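Side-chain contact in Glyoxalase/bleomycin resisance protein/dioxygenase (Streptomyces sp. CB03234, PDB 5UJP), which binds calcium and riboflavin and may act as a dioxygenase of the glyoxalase/bleomycin resistance superfamily: residues A[58-61]-A[62-65]. Residues are numbered along the deposited sequence; the frame is centred on the assembly and turned at random. Where two conformers were deposited one is given.
Sequences TMPP and GSLR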
ATOM      1  N   THR A  58       7.430 -11.608   7.124  1.00 22.99           N
ATOM      2  CA  THR A  58       7.196 -10.507   8.068  1.00 22.44           C
ATOM      3  C   THR A  58       5.775  -9.964   8.020  1.00 21.14           C
ATOM      4  O   THR A  58       5.368  -9.265   8.956  1.00 21.02           O
ATOM      5  CB  THR A  58       8.209  -9.373   7.854  1.00 24.15           C
ATOM      6  OG1 THR A  58       8.038  -8.805   6.554  1.00 24.55           O
ATOM      7  CG2 THR A  58       9.623  -9.902   8.026  1.00 25.79           C
HETATM    8  N   MSE A  59       5.020 -10.281   6.960  0.56 17.68           N
HETATM    9  CA  MSE A  59       3.614  -9.920   6.829  0.56 18.44           C
HETATM   10  C   MSE A  59       2.800 -11.220   6.837  0.56 20.02           C
HETATM   11  O   MSE A  59       2.612 -11.848   5.798  0.56 19.72           O
HETATM   12  CB  MSE A  59       3.395  -9.137   5.522  0.56 18.67           C
HETATM   13  CG  MSE A  59       4.299  -7.938   5.408  0.56 19.85           C
HETATM   14 SE   MSE A  59       3.832  -6.863   3.847  0.56 26.52          SE
HETATM   15  CE  MSE A  59       3.806  -8.178   2.444  0.56 25.99           C
ATOM     16  N   PRO A  60       2.325 -11.646   8.005  1.00 21.14           N
ATOM     17  CA  PRO A  60       1.549 -12.877   8.062  1.00 21.31           C
ATOM     18  C   PRO A  60       0.275 -12.749   7.249  1.00 20.58           C
ATOM     19  O   PRO A  60      -0.244 -11.638   7.082  1.00 19.81           O
ATOM     20  CB  PRO A  60       1.236 -13.036   9.560  1.00 21.48           C
ATOM     21  CG  PRO A  60       2.349 -12.297  10.264  1.00 23.42           C
ATOM     22  CD  PRO A  60       2.582 -11.086   9.341  1.00 21.90           C
ATOM     23  N   PRO A  61      -0.259 -13.867   6.740  1.00 21.35           N
ATOM     24  CA  PRO A  61      -1.520 -13.818   5.992  1.00 21.25           C
ATOM     25  C   PRO A  61      -2.604 -13.116   6.791  1.00 20.08           C
ATOM     26  O   PRO A  61      -2.788 -13.374   7.987  1.00 21.60           O
ATOM     27  CB  PRO A  61      -1.877 -15.293   5.783  1.00 24.45           C
ATOM     28  CG  PRO A  61      -0.650 -16.041   6.005  1.00 25.18           C
ATOM     29  CD  PRO A  61       0.273 -15.237   6.857  1.00 23.65           C
ATOM     30  N   GLY A  62      -3.323 -12.206   6.120  1.00 19.15           N
ATOM     31  CA  GLY A  62      -4.430 -11.481   6.727  1.00 20.39           C
ATOM     32  C   GLY A  62      -4.041 -10.328   7.616  1.00 18.09           C
ATOM     33  O   GLY A  62      -4.924  -9.773   8.277  1.00 19.98           O
ATOM     34  N   SER A  63      -2.772  -9.913   7.610  1.00 17.63           N
ATOM     35  CA  SER A  63      -2.261  -8.912   8.536  1.00 18.14           C
ATOM     36  C   SER A  63      -2.408  -7.484   8.035  1.00 15.31           C
ATOM     37  O   SER A  63      -2.162  -6.552   8.810  1.00 16.96           O
ATOM     38  CB  SER A  63      -0.798  -9.188   8.873  1.00 18.63           C
ATOM     39  OG  SER A  63       0.002  -9.104   7.702  1.00 19.53           O
ATOM     40  N   LEU A  64      -2.869  -7.276   6.803  1.00 17.50           N
ATOM     41  CA  LEU A  64      -2.893  -5.948   6.246  1.00 16.78           C
ATOM     42  C   LEU A  64      -3.970  -5.085   6.894  1.00 16.16           C
ATOM     43  O   LEU A  64      -5.133  -5.489   7.014  1.00 17.53           O
ATOM     44  CB  LEU A  64      -3.094  -6.012   4.736  1.00 20.24           C
ATOM     45  CG  LEU A  64      -3.253  -4.672   4.043  1.00 22.35           C
ATOM     46  CD1 LEU A  64      -1.996  -3.863   4.219  1.00 24.79           C
ATOM     47  CD2 LEU A  64      -3.548  -4.853   2.551  1.00 25.34           C
ATOM     48  N   ARG A  65      -3.596  -3.853   7.263  1.00 14.89           N
ATOM     49  CA  ARG A  65      -4.545  -2.886   7.789  1.00 16.21           C
ATOM     50  C   ARG A  65      -4.195  -1.521   7.225  1.00 14.66           C
ATOM     51  O   ARG A  65      -3.074  -1.291   6.769  1.00 16.68           O
ATOM     52  CB  ARG A  65      -4.435  -2.768   9.322  1.00 16.51           C
ATOM     53  CG  ARG A  65      -4.650  -4.096  10.090  1.00 17.13           C
ATOM     54  CD  ARG A  65      -6.095  -4.529  10.146  1.00 17.62           C
ATOM     55  NE  ARG A  65      -6.264  -5.743  10.966  1.00 19.07           N
ATOM     56  CZ  ARG A  65      -6.087  -6.998  10.532  1.00 17.55           C
ATOM     57  NH1 ARG A  65      -5.653  -7.229   9.288  1.00 19.20           N
ATOM     58  NH2 ARG A  65      -6.228  -8.010  11.383  1.00 19.24           N
TER
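The carbonyl oxygen Pro-60 O takes two hydrogen bonds from one residue, Ser-63, three positions further along the chain. The hydroxyl makes the shorter of them: Ser-63 OG gives its proton to Pro-60 O at 2.6 Å, lying in the carbonyl plane on a lone pair, with a C=O...O angle of 143°. The backbone adds the bond that closes a type II beta turn, from Ser-63 N to the same Pro-60 O at 3.1 Å, but it is bent (134° at the hydrogen) and weak. Ser-63 can use both donors because chi1 of 62° tucks OG between its own backbone N and carbonyl carbon, and the short distance to Pro-60 O follows from this torsion. From there OG also lies beside the Pro-60 ring, 3.6 Å from CD of that proline.

Pro-61 and Gly-62 fill the two central corners. The ring of Pro-61 holds its phi near the value that position needs, and Gly-62 takes the positive phi usual for the third position of a type II turn. The carbonyl of Gly-62 is used as well: Arg-65 folds back and sends NH1 to Gly-62 O at 2.8 Å, nearly straight, with Gly-62 O lying in the guanidinium plane. The same NH1 reaches Leu-64 O at 2.9 Å, approaching from above that carbonyl's plane.

This turn lies in the connection between strands 48-53 and 67-70, which belong to the two four-stranded sheets of the chain. Ser-63 O accepts a hydrogen bond from Thr-58 OG1 of the second subunit, and Met-59 packs on Ser-63 of that subunit. With its hydroxyl bound to Pro-60 O, its amide adding a weak bond there and its carbonyl engaged by the neighbouring subunit, Ser-63 probably ties the turn to the subunit interface.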